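Local coordinates for ribokinase RBSK (Mycobacterium tuberculosis, PDB 3GO6), which probably phosphorylates D-ribose at O-5, using ATP with a divalent cation such as magnesium and yielding D-ribose 5-phosphate, at residues V103-P108 and N131-P136; V195-E200 and D248-V253; F213-G218 and R223-D228. One frame throughout, in Å; residues are numbered along the deposited sequence.

Interaction 1 (V103-P108 and N131-P136); sequences VTVPGP and NAHLTP
Where the short strand 103-104 meets the loop between strands 122-127 and 146-149, V103 and V105 form a small apolar seam against L134 and H133 at the periphery of the PfkB-family kinase domain. V103 and V105 both direct their CB toward the loop. The tip of V103, CG2, lies 3.9 Å from CD1 of L134, and the two side chains meet at a slant. L134 runs its CG anti to the backbone N (chi1 -178°), which carries its forked end toward V103. Leucine suits this buried place, since a long, branched chain can reach across from a backbone that is not itself close by.

The second half of the seam is built differently. V105 places CG1 3.8 Å from CB of H133, so it is the aliphatic root of the histidine that does the touching, and the two side chains cross at about a right angle. The other branch, V105 CG2, rests 4.0 Å from H133 O. The contact is van der Waals, made by CB, and leaves the polar ring in an exposed position.

Neighbours complete the packing: A78 of strand 78-79 touches V103, V105 and L134, so the three larger side chains share one small residue as their floor. The loop is held elsewhere too, as L134 O is hydrogen-bonded to T157 OG1 of helix 155-167 and N131 OD1 to V28 N. The contact thus fastens a connecting loop of the ribokinase fold to a two-stranded parallel sheet, formed by strands 78-79 and 103-104, with the L134 side chain about 13 Å from the bound sugar.

Interaction 2 (V195-E200 and D248-V253); sequences VVIANE and DVFAGV. With RIB (alpha-D-ribofuranose), chain C.
The strand-helix layer behind the ribose pocket is joined here by I197 of strand 195-199, which packs onto F250 and A251 of helix 246-257. The PfkB-family GAGD sequence, ending at D248, runs into the first turn of this helix. I197 spreads its two branches over two partners. CG1 lies beside the backbone N (chi1 -56°) and CG2 anti to it; CG2 comes to 4.0 Å from F250 CD2, meeting the ring obliquely, while CD1 on the other arm reaches 3.8 Å from A251 CB. A beta-branched isoleucine fits a strand and supplies both arms, and the small alanine allows the helix to come close, the CA atoms of I197 and A251 being 7.0 Å apart. All three residues are buried and wholly apolar here.

One turn earlier the same helix delivers D248 to the sugar. The ribose hydroxyl O5 donates to D248 OD2 at 2.5 Å, and this is the oxygen expected to receive the phosphate, consistent with the predicted role of D248 as proton acceptor. N61 ND2 also bonds to OD2 and Q62 NE2 to OD1, so both carboxylate oxygens are engaged and the group's rotation is fixed. N61, D31 and E152 hold the ribose further. At the C-terminal end of strand 195-199, N199, predicted to bind ATP, is the N-cap of helix 200-205: its OD1 accepts from E202 N.

The contact sits deep in the fold. I197 also touches M173 of the adjacent strand 171-175. The F250 ring reaches V214 and T216 of strand 212-216 on one hand and A275 and C276 of helix 265-282 on the other, placing helix 246-257 against the central sheet with a second helix beside it.

Interaction 3 (F213-G218 and R223-D228); sequences FVITLG and RYVGAD
F213 pairs with V225, and I215 with R223, in the antiparallel hairpin of strands 212-216 and 222-226. Each pair exchanges two backbone bonds. F213 N gives to V225 O at 2.8 Å, while V225 N returns to F213 O at 2.9 Å. I215 N reaches R223 O at 2.8 Å, and R223 N answers to I215 O. F213 O also takes a CA-H contact from Y224, at 3.4 Å from its CA.

Y224 OH accepts a hydrogen bond from D228 N at 3.0 Å and is hydrogen-bonded to H212 ND1, so a tyrosine here ties down the turn that follows its own strand. R223 bends at chi3 and lays its guanidinium alongside I215, whose CD1 sits 4.0 Å above one face, toward the rim; its NH2 forms a salt bridge with E200 OE1. Beta-branched I215 and V225 suit strands and touch at CD1 and CG2, 4.0 Å apart. D228 OD2 forms a salt bridge with R268 NE.

V214 and Y224 are the non-hydrogen-bonded pair, so their backbone groups turn outward, V214 to V196 and A198 of strand 195-199, Y224 to F231 of strand 229-233, where the rings also stack. Helix 200-205 packs on F213 and I215, and helix 265-282 on V214 and Y224.

In the fold
Interactions 2 and 3 are neighbours, their centres about 10 Å apart; both reach the eight-stranded sheet, where strands 195-199 and 212-216 run side by side. They touch directly: V196 O lies 2.7 Å from V214 N, and the E200-R223 salt bridge joins them as well. Along the chain interaction 3 is nested in the loop that interaction 2 closes, while interaction 1 closes before either opens. Its centre lies about 24 Å from that of interaction 2 and about 32 Å from that of interaction 3, which is on the opposite side of the chain's centre. The predicted ATP-binding residues N199 and T216 thus lie at the ends of neighbouring strands, and the sugar-binding D248 is on the helix packed against that sheet, with interaction 1 peripheral.

Interaction 1 (V103-P108 and N131-P136)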
ATOM      1  N   VAL A 103      24.124   5.796   3.050  1.00 20.39           N
ATOM      2  CA  VAL A 103      23.989   7.209   2.748  1.00 21.32           C
ATOM      3  C   VAL A 103      22.539   7.665   2.958  1.00 21.71           C
ATOM      4  O   VAL A 103      21.612   6.843   2.997  1.00 19.66           O
ATOM      5  CB  VAL A 103      24.445   7.552   1.301  1.00 21.19           C
ATOM      6  CG1 VAL A 103      25.937   7.310   1.109  1.00 23.67           C
ATOM      7  CG2 VAL A 103      23.655   6.747   0.274  1.00 21.66           C
ATOM      8  N   THR A 104      22.367   8.979   3.123  1.00 21.77           N
ATOM      9  CA  THR A 104      21.053   9.596   3.080  1.00 22.26           C
ATOM     10  C   THR A 104      20.953  10.338   1.754  1.00 22.90           C
ATOM     11  O   THR A 104      21.867  11.065   1.370  1.00 22.61           O
ATOM     12  CB  THR A 104      20.837  10.515   4.282  1.00 23.16           C
ATOM     13  OG1 THR A 104      20.841   9.708   5.457  1.00 23.95           O
ATOM     14  CG2 THR A 104      19.469  11.228   4.215  1.00 22.05           C
ATOM     15  N   VAL A 105      19.848  10.115   1.040  1.00 22.02           N
ATOM     16  CA  VAL A 105      19.594  10.742  -0.256  1.00 22.33           C
ATOM     17  C   VAL A 105      18.327  11.605  -0.113  1.00 21.10           C
ATOM     18  O   VAL A 105      17.447  11.262   0.677  1.00 20.57           O
ATOM     19  CB  VAL A 105      19.486   9.632  -1.354  1.00 22.64           C
ATOM     20  CG1 VAL A 105      18.718  10.080  -2.562  1.00 26.01           C
ATOM     21  CG2 VAL A 105      20.908   9.186  -1.760  1.00 24.30           C
ATOM     22  N   PRO A 106      18.247  12.758  -0.818  1.00 20.09           N
ATOM     23  CA  PRO A 106      17.019  13.535  -0.672  1.00 19.39           C
ATOM     24  C   PRO A 106      15.742  12.770  -1.090  1.00 19.11           C
ATOM     25  O   PRO A 106      15.773  11.959  -2.013  1.00 20.67           O
ATOM     26  CB  PRO A 106      17.244  14.736  -1.611  1.00 19.17           C
ATOM     27  CG  PRO A 106      18.722  14.843  -1.747  1.00 19.46           C
ATOM     28  CD  PRO A 106      19.230  13.430  -1.697  1.00 19.82           C
ATOM     29  N   GLY A 107      14.636  13.031  -0.410  1.00 17.98           N
ATOM     30  CA  GLY A 107      13.342  12.472  -0.808  1.00 16.13           C
ATOM     31  C   GLY A 107      13.023  11.141  -0.130  1.00 15.30           C
ATOM     32  O   GLY A 107      13.701  10.726   0.812  1.00 14.84           O
ATOM     33  N   PRO A 108      11.931  10.494  -0.559  1.00 14.27           N
ATOM     34  CA  PRO A 108      11.413   9.354   0.174  1.00 13.60           C
ATOM     35  C   PRO A 108      12.322   8.125   0.189  1.00 12.77           C
ATOM     36  O   PRO A 108      13.009   7.819  -0.803  1.00 12.25           O
ATOM     37  CB  PRO A 108      10.092   9.036  -0.559  1.00 13.85           C
ATOM     38  CG  PRO A 108       9.739  10.318  -1.264  1.00 15.17           C
ATOM     39  CD  PRO A 108      11.058  10.884  -1.682  1.00 14.62           C
ATOM     40  N   ASN A 131      16.510   4.243  -2.954  1.00 13.45           N
ATOM     41  CA  ASN A 131      17.317   3.124  -3.455  1.00 14.32           C
ATOM     42  C   ASN A 131      17.737   3.277  -4.912  1.00 14.68           C
ATOM     43  O   ASN A 131      18.814   2.817  -5.287  1.00 15.25           O
ATOM     44  CB  ASN A 131      16.600   1.772  -3.269  1.00 13.35           C
ATOM     45  CG  ASN A 131      16.242   1.511  -1.833  1.00 13.17           C
ATOM     46  OD1 ASN A 131      17.120   1.252  -0.987  1.00 13.34           O
ATOM     47  ND2 ASN A 131      14.952   1.632  -1.523  1.00 10.58           N
ATOM     48  N   ALA A 132      16.890   3.916  -5.720  1.00 15.90           N
ATOM     49  CA  ALA A 132      17.191   4.176  -7.132  1.00 17.48           C
ATOM     50  C   ALA A 132      18.323   5.196  -7.316  1.00 18.72           C
ATOM     51  O   ALA A 132      18.854   5.350  -8.413  1.00 19.08           O
ATOM     52  CB  ALA A 132      15.924   4.661  -7.874  1.00 17.10           C
ATOM     53  N   HIS A 133      18.698   5.875  -6.242  1.00 19.50           N
ATOM     54  CA  HIS A 133      19.754   6.888  -6.306  1.00 21.77           C
ATOM     55  C   HIS A 133      21.009   6.517  -5.529  1.00 21.65           C
ATOM     56  O   HIS A 133      21.807   7.387  -5.210  1.00 22.06           O
ATOM     57  CB  HIS A 133      19.215   8.239  -5.840  1.00 21.36           C
ATOM     58  CG  HIS A 133      17.998   8.664  -6.595  1.00 25.20           C
ATOM     59  ND1 HIS A 133      18.048   9.073  -7.914  1.00 28.16           N
ATOM     60  CD2 HIS A 133      16.692   8.669  -6.244  1.00 25.24           C
ATOM     61  CE1 HIS A 133      16.822   9.348  -8.328  1.00 29.31           C
ATOM     62  NE2 HIS A 133      15.980   9.104  -7.338  1.00 27.07           N
ATOM     63  N   LEU A 134      21.157   5.237  -5.196  1.00 21.62           N
ATOM     64  CA  LEU A 134      22.391   4.751  -4.592  1.00 21.81           C
ATOM     65  C   LEU A 134      23.531   4.717  -5.621  1.00 23.33           C
ATOM     66  O   LEU A 134      23.471   3.964  -6.596  1.00 22.46           O
ATOM     67  CB  LEU A 134      22.206   3.357  -3.966  1.00 20.59           C
ATOM     68  CG  LEU A 134      23.459   2.797  -3.275  1.00 20.34           C
ATOM     69  CD1 LEU A 134      23.809   3.599  -2.027  1.00 17.05           C
ATOM     70  CD2 LEU A 134      23.325   1.304  -2.935  1.00 19.76           C
ATOM     71  N   THR A 135      24.559   5.537  -5.388  1.00 25.74           N
ATOM     72  CA  THR A 135      25.762   5.555  -6.218  1.00 28.98           C
ATOM     73  C   THR A 135      26.862   4.794  -5.470  1.00 30.72           C
ATOM     74  O   THR A 135      26.751   4.585  -4.267  1.00 31.04           O
ATOM     75  CB  THR A 135      26.253   7.008  -6.533  1.00 29.31           C
ATOM     76  OG1 THR A 135      26.504   7.706  -5.310  1.00 30.69           O
ATOM     77  CG2 THR A 135      25.229   7.773  -7.350  1.00 30.42           C
ATOM     78  N   PRO A 136      27.909   4.344  -6.179  1.00 32.91           N
ATOM     79  CA  PRO A 136      28.920   3.519  -5.496  1.00 35.11           C
ATOM     80  C   PRO A 136      29.615   4.211  -4.299  1.00 37.63           C
ATOM     81  O   PRO A 136      30.232   5.262  -4.461  1.00 38.35           O
ATOM     82  CB  PRO A 136      29.917   3.187  -6.610  1.00 35.02           C
ATOM     83  CG  PRO A 136      29.162   3.403  -7.895  1.00 34.09           C
ATOM     84  CD  PRO A 136      28.201   4.514  -7.614  1.00 33.02           C
TER

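Interaction 2 (V195-E200 and D248-V253)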
ATOM      1  N   VAL A 195      28.340 -16.326  -7.954  1.00 16.57           N
ATOM      2  CA  VAL A 195      27.114 -17.032  -7.559  1.00 15.08           C
ATOM      3  C   VAL A 195      25.956 -16.137  -7.939  1.00 15.27           C
ATOM      4  O   VAL A 195      26.011 -14.926  -7.689  1.00 14.86           O
ATOM      5  CB  VAL A 195      27.051 -17.256  -6.003  1.00 15.44           C
ATOM      6  CG1 VAL A 195      25.816 -18.086  -5.582  1.00 13.55           C
ATOM      7  CG2 VAL A 195      28.314 -17.897  -5.495  1.00 15.27           C
ATOM      8  N   VAL A 196      24.926 -16.721  -8.559  1.00 14.54           N
ATOM      9  CA  VAL A 196      23.692 -16.016  -8.834  1.00 14.54           C
ATOM     10  C   VAL A 196      22.558 -16.814  -8.223  1.00 15.28           C
ATOM     11  O   VAL A 196      22.489 -18.041  -8.400  1.00 15.27           O
ATOM     12  CB  VAL A 196      23.434 -15.780 -10.342  1.00 14.60           C
ATOM     13  CG1 VAL A 196      22.092 -15.098 -10.548  1.00 14.12           C
ATOM     14  CG2 VAL A 196      24.530 -14.901 -10.918  1.00 14.15           C
ATOM     15  N   ILE A 197      21.695 -16.109  -7.484  1.00 14.35           N
ATOM     16  CA  ILE A 197      20.517 -16.703  -6.841  1.00 14.45           C
ATOM     17  C   ILE A 197      19.333 -16.110  -7.528  1.00 14.36           C
ATOM     18  O   ILE A 197      19.223 -14.882  -7.651  1.00 13.56           O
ATOM     19  CB  ILE A 197      20.454 -16.360  -5.328  1.00 13.88           C
ATOM     20  CG1 ILE A 197      21.746 -16.802  -4.628  1.00 14.86           C
ATOM     21  CG2 ILE A 197      19.192 -16.972  -4.654  1.00 14.45           C
ATOM     22  CD1 ILE A 197      21.989 -16.098  -3.263  1.00 16.50           C
ATOM     23  N   ALA A 198      18.431 -16.970  -7.988  1.00 14.08           N
ATOM     24  CA  ALA A 198      17.263 -16.497  -8.714  1.00 14.90           C
ATOM     25  C   ALA A 198      16.188 -17.556  -8.719  1.00 15.46           C
ATOM     26  O   ALA A 198      16.503 -18.733  -8.647  1.00 16.14           O
ATOM     27  CB  ALA A 198      17.640 -16.132 -10.142  1.00 15.01           C
ATOM     28  N   ASN A 199      14.923 -17.155  -8.786  1.00 16.50           N
ATOM     29  CA  ASN A 199      13.873 -18.144  -9.069  1.00 17.45           C
ATOM     30  C   ASN A 199      13.932 -18.542 -10.558  1.00 18.84           C
ATOM     31  O   ASN A 199      14.760 -18.008 -11.306  1.00 17.46           O
ATOM     32  CB  ASN A 199      12.471 -17.682  -8.593  1.00 17.57           C
ATOM     33  CG  ASN A 199      11.915 -16.501  -9.373  1.00 19.16           C
ATOM     34  OD1 ASN A 199      12.189 -16.302 -10.564  1.00 19.40           O
ATOM     35  ND2 ASN A 199      11.089 -15.720  -8.701  1.00 20.33           N
ATOM     36  N   GLU A 200      13.086 -19.470 -10.992  1.00 19.90           N
ATOM     37  CA  GLU A 200      13.171 -19.953 -12.384  1.00 21.62           C
ATOM     38  C   GLU A 200      12.961 -18.843 -13.410  1.00 21.29           C
ATOM     39  O   GLU A 200      13.740 -18.720 -14.359  1.00 20.72           O
ATOM     40  CB  GLU A 200      12.235 -21.150 -12.640  1.00 22.37           C
ATOM     41  CG  GLU A 200      12.696 -22.434 -11.937  1.00 26.69           C
ATOM     42  CD  GLU A 200      13.539 -23.378 -12.811  1.00 32.61           C
ATOM     43  OE1 GLU A 200      14.282 -22.920 -13.723  1.00 34.99           O
ATOM     44  OE2 GLU A 200      13.461 -24.605 -12.574  1.00 34.75           O
ATOM     45  N   ASP A 248      14.700 -13.885   0.421  1.00 13.61           N
ATOM     46  CA  ASP A 248      15.752 -13.033   1.010  1.00 13.51           C
ATOM     47  C   ASP A 248      16.458 -13.762   2.126  1.00 13.05           C
ATOM     48  O   ASP A 248      17.661 -13.623   2.293  1.00 12.87           O
ATOM     49  CB  ASP A 248      15.150 -11.734   1.560  1.00 13.83           C
ATOM     50  CG  ASP A 248      14.625 -10.836   0.459  1.00 16.28           C
ATOM     51  OD1 ASP A 248      15.174 -10.906  -0.672  1.00 16.40           O
ATOM     52  OD2 ASP A 248      13.646 -10.088   0.711  1.00 18.30           O
ATOM     53  N   VAL A 249      15.699 -14.537   2.904  1.00 12.89           N
ATOM     54  CA  VAL A 249      16.296 -15.376   3.950  1.00 12.70           C
ATOM     55  C   VAL A 249      17.247 -16.405   3.332  1.00 13.39           C
ATOM     56  O   VAL A 249      18.395 -16.547   3.758  1.00 13.88           O
ATOM     57  CB  VAL A 249      15.224 -16.065   4.853  1.00 12.81           C
ATOM     58  CG1 VAL A 249      15.909 -17.015   5.848  1.00 13.16           C
ATOM     59  CG2 VAL A 249      14.407 -15.002   5.637  1.00 12.17           C
ATOM     60  N   PHE A 250      16.777 -17.116   2.308  1.00 13.51           N
ATOM     61  CA  PHE A 250      17.642 -18.073   1.594  1.00 13.25           C
ATOM     62  C   PHE A 250      18.956 -17.393   1.165  1.00 12.96           C
ATOM     63  O   PHE A 250      20.043 -17.922   1.417  1.00 13.17           O
ATOM     64  CB  PHE A 250      16.881 -18.653   0.390  1.00 13.06           C
ATOM     65  CG  PHE A 250      17.687 -19.634  -0.439  1.00 14.05           C
ATOM     66  CD1 PHE A 250      17.472 -21.012  -0.298  1.00 16.10           C
ATOM     67  CD2 PHE A 250      18.634 -19.183  -1.366  1.00 14.01           C
ATOM     68  CE1 PHE A 250      18.211 -21.939  -1.060  1.00 14.28           C
ATOM     69  CE2 PHE A 250      19.386 -20.092  -2.130  1.00 16.64           C
ATOM     70  CZ  PHE A 250      19.166 -21.482  -1.975  1.00 15.14           C
ATOM     71  N   ALA A 251      18.862 -16.206   0.559  1.00 14.02           N
ATOM     72  CA  ALA A 251      20.041 -15.521   0.006  1.00 13.56           C
ATOM     73  C   ALA A 251      21.012 -15.085   1.099  1.00 13.99           C
ATOM     74  O   ALA A 251      22.237 -15.268   0.971  1.00 13.34           O
ATOM     75  CB  ALA A 251      19.616 -14.326  -0.842  1.00 14.22           C
ATOM     76  N   GLY A 252      20.473 -14.513   2.179  1.00 13.33           N
ATOM     77  CA  GLY A 252      21.318 -14.033   3.282  1.00 13.22           C
ATOM     78  C   GLY A 252      22.024 -15.182   3.966  1.00 13.49           C
ATOM     79  O   GLY A 252      23.215 -15.086   4.310  1.00 14.33           O
ATOM     80  N   VAL A 253      21.300 -16.277   4.174  1.00 13.44           N
ATOM     81  CA  VAL A 253      21.911 -17.486   4.766  1.00 14.03           C
ATOM     82  C   VAL A 253      22.957 -18.124   3.841  1.00 14.39           C
ATOM     83  O   VAL A 253      24.005 -18.600   4.315  1.00 14.78           O
ATOM     84  CB  VAL A 253      20.841 -18.519   5.195  1.00 14.48           C
ATOM     85  CG1 VAL A 253      21.500 -19.845   5.661  1.00 15.59           C
ATOM     86  CG2 VAL A 253      19.995 -17.922   6.295  1.00 13.06           C
TER
HETATM   87  O5  RIB C 305      11.750 -10.048  -0.977  1.00 20.44           O
HETATM   88  C5  RIB C 305      10.764  -9.241  -0.292  1.00 21.84           C
HETATM   89  C4  RIB C 305      11.234  -7.775  -0.292  1.00 19.40           C
HETATM   90  O4  RIB C 305      11.140  -7.272  -1.641  1.00 19.95           O
HETATM   91  C3  RIB C 305      10.344  -6.854   0.524  1.00 18.03           C
HETATM   92  O3  RIB C 305      10.837  -6.579   1.860  1.00 15.22           O
HETATM   93  C2  RIB C 305      10.215  -5.607  -0.331  1.00 16.98           C
HETATM   94  O2  RIB C 305      10.726  -4.447   0.336  1.00 17.87           O
HETATM   95  C1  RIB C 305      10.934  -5.870  -1.645  1.00 17.44           C
HETATM   96  O1  RIB C 305      12.218  -5.235  -1.694  1.00 15.84           O

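Interaction 3 (F213-G218 and R223-D228)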
ATOM      1  N   PHE A 213      25.242 -21.286 -10.330  1.00 18.67           N
ATOM      2  CA  PHE A 213      23.877 -20.800 -10.555  1.00 18.91           C
ATOM      3  C   PHE A 213      22.964 -21.533  -9.568  1.00 18.61           C
ATOM      4  O   PHE A 213      22.846 -22.760  -9.619  1.00 18.45           O
ATOM      5  CB  PHE A 213      23.422 -21.066 -12.000  1.00 19.06           C
ATOM      6  CG  PHE A 213      22.532 -19.989 -12.600  1.00 19.56           C
ATOM      7  CD1 PHE A 213      21.816 -19.081 -11.789  1.00 19.80           C
ATOM      8  CD2 PHE A 213      22.386 -19.903 -13.993  1.00 21.44           C
ATOM      9  CE1 PHE A 213      21.001 -18.099 -12.354  1.00 19.85           C
ATOM     10  CE2 PHE A 213      21.578 -18.921 -14.584  1.00 22.03           C
ATOM     11  CZ  PHE A 213      20.877 -18.010 -13.766  1.00 20.40           C
ATOM     12  N   VAL A 214      22.364 -20.777  -8.647  1.00 17.62           N
ATOM     13  CA  VAL A 214      21.506 -21.330  -7.594  1.00 16.88           C
ATOM     14  C   VAL A 214      20.083 -20.916  -7.906  1.00 17.31           C
ATOM     15  O   VAL A 214      19.701 -19.745  -7.746  1.00 17.26           O
ATOM     16  CB  VAL A 214      21.932 -20.849  -6.177  1.00 16.92           C
ATOM     17  CG1 VAL A 214      21.006 -21.433  -5.100  1.00 15.88           C
ATOM     18  CG2 VAL A 214      23.388 -21.238  -5.879  1.00 15.62           C
ATOM     19  N   ILE A 215      19.286 -21.860  -8.379  1.00 17.40           N
ATOM     20  CA  ILE A 215      17.946 -21.535  -8.829  1.00 18.18           C
ATOM     21  C   ILE A 215      16.960 -22.043  -7.786  1.00 18.68           C
ATOM     22  O   ILE A 215      16.816 -23.242  -7.591  1.00 19.07           O
ATOM     23  CB  ILE A 215      17.621 -22.114 -10.237  1.00 18.54           C
ATOM     24  CG1 ILE A 215      18.621 -21.627 -11.293  1.00 20.11           C
ATOM     25  CG2 ILE A 215      16.214 -21.720 -10.681  1.00 18.47           C
ATOM     26  CD1 ILE A 215      19.799 -22.580 -11.443  1.00 24.23           C
ATOM     27  N   THR A 216      16.287 -21.122  -7.105  1.00 18.74           N
ATOM     28  CA  THR A 216      15.381 -21.499  -6.031  1.00 18.40           C
ATOM     29  C   THR A 216      14.070 -22.012  -6.627  1.00 19.12           C
ATOM     30  O   THR A 216      13.620 -21.529  -7.664  1.00 18.89           O
ATOM     31  CB  THR A 216      15.106 -20.313  -5.085  1.00 18.77           C
ATOM     32  OG1 THR A 216      14.585 -19.226  -5.855  1.00 18.12           O
ATOM     33  CG2 THR A 216      16.417 -19.869  -4.379  1.00 16.85           C
ATOM     34  N   LEU A 217      13.479 -22.992  -5.957  1.00 20.27           N
ATOM     35  CA  LEU A 217      12.332 -23.733  -6.468  1.00 22.52           C
ATOM     36  C   LEU A 217      11.190 -23.735  -5.447  1.00 23.95           C
ATOM     37  O   LEU A 217      10.464 -24.721  -5.339  1.00 24.09           O
ATOM     38  CB  LEU A 217      12.747 -25.192  -6.733  1.00 22.38           C
ATOM     39  CG  LEU A 217      13.902 -25.467  -7.693  1.00 23.38           C
ATOM     40  CD1 LEU A 217      14.269 -26.948  -7.628  1.00 24.86           C
ATOM     41  CD2 LEU A 217      13.554 -25.036  -9.129  1.00 23.20           C
ATOM     42  N   GLY A 218      11.041 -22.656  -4.685  1.00 25.23           N
ATOM     43  CA  GLY A 218      10.003 -22.612  -3.651  1.00 27.36           C
ATOM     44  C   GLY A 218      10.186 -23.783  -2.702  1.00 28.87           C
ATOM     45  O   GLY A 218      11.270 -23.955  -2.153  1.00 29.87           O
ATOM     46  N   ARG A 223      17.809 -25.788  -7.145  1.00 23.94           N
ATOM     47  CA  ARG A 223      18.525 -26.507  -8.200  1.00 24.56           C
ATOM     48  C   ARG A 223      19.879 -25.791  -8.351  1.00 24.12           C
ATOM     49  O   ARG A 223      19.932 -24.556  -8.344  1.00 22.66           O
ATOM     50  CB  ARG A 223      17.716 -26.341  -9.485  1.00 25.37           C
ATOM     51  CG  ARG A 223      18.019 -27.219 -10.626  1.00 29.96           C
ATOM     52  CD  ARG A 223      16.823 -27.236 -11.621  1.00 32.94           C
ATOM     53  NE  ARG A 223      16.473 -25.943 -12.242  1.00 34.90           N
ATOM     54  CZ  ARG A 223      17.176 -25.353 -13.214  1.00 36.26           C
ATOM     55  NH1 ARG A 223      18.304 -25.895 -13.655  1.00 36.15           N
ATOM     56  NH2 ARG A 223      16.769 -24.203 -13.739  1.00 35.67           N
ATOM     57  N   TYR A 224      20.961 -26.555  -8.474  1.00 23.08           N
ATOM     58  CA  TYR A 224      22.288 -25.991  -8.756  1.00 23.48           C
ATOM     59  C   TYR A 224      22.747 -26.367 -10.174  1.00 24.20           C
ATOM     60  O   TYR A 224      22.608 -27.528 -10.584  1.00 23.80           O
ATOM     61  CB  TYR A 224      23.296 -26.477  -7.713  1.00 22.83           C
ATOM     62  CG  TYR A 224      24.735 -26.148  -8.017  1.00 23.23           C
ATOM     63  CD1 TYR A 224      25.379 -25.088  -7.368  1.00 23.18           C
ATOM     64  CD2 TYR A 224      25.466 -26.889  -8.957  1.00 21.33           C
ATOM     65  CE1 TYR A 224      26.689 -24.770  -7.645  1.00 22.96           C
ATOM     66  CE2 TYR A 224      26.794 -26.578  -9.239  1.00 23.99           C
ATOM     67  CZ  TYR A 224      27.399 -25.520  -8.580  1.00 23.51           C
ATOM     68  OH  TYR A 224      28.702 -25.205  -8.837  1.00 22.07           O
ATOM     69  N   VAL A 225      23.265 -25.376 -10.909  1.00 24.34           N
ATOM     70  CA  VAL A 225      23.947 -25.593 -12.189  1.00 24.40           C
ATOM     71  C   VAL A 225      25.268 -24.825 -12.167  1.00 24.52           C
ATOM     72  O   VAL A 225      25.282 -23.607 -11.947  1.00 23.71           O
ATOM     73  CB  VAL A 225      23.128 -25.099 -13.403  1.00 25.18           C
ATOM     74  CG1 VAL A 225      23.796 -25.534 -14.726  1.00 25.75           C
ATOM     75  CG2 VAL A 225      21.685 -25.593 -13.351  1.00 25.78           C
ATOM     76  N   GLY A 226      26.381 -25.529 -12.364  1.00 24.19           N
ATOM     77  CA  GLY A 226      27.670 -24.853 -12.485  1.00 24.96           C
ATOM     78  C   GLY A 226      28.857 -25.778 -12.406  1.00 26.01           C
ATOM     79  O   GLY A 226      28.755 -26.965 -12.755  1.00 25.63           O
ATOM     80  N   ALA A 227      29.973 -25.237 -11.914  1.00 26.52           N
ATOM     81  CA  ALA A 227      31.236 -25.964 -11.842  1.00 27.90           C
ATOM     82  C   ALA A 227      31.143 -27.296 -11.098  1.00 29.19           C
ATOM     83  O   ALA A 227      31.945 -28.197 -11.360  1.00 29.72           O
ATOM     84  CB  ALA A 227      32.324 -25.089 -11.218  1.00 27.57           C
ATOM     85  N   ASP A 228      30.197 -27.411 -10.162  1.00 29.45           N
ATOM     86  CA  ASP A 228      30.011 -28.644  -9.390  1.00 30.18           C
ATOM     87  C   ASP A 228      29.069 -29.631 -10.082  1.00 30.23           C
ATOM     88  O   ASP A 228      28.747 -30.679  -9.531  1.00 31.01           O
ATOM     89  CB  ASP A 228      29.495 -28.343  -7.977  1.00 30.42           C
ATOM     90  CG  ASP A 228      30.526 -27.648  -7.100  1.00 31.52           C
ATOM     91  OD1 ASP A 228      31.728 -27.632  -7.461  1.00 32.38           O
ATOM     92  OD2 ASP A 228      30.133 -27.111  -6.035  1.00 31.35           O
TER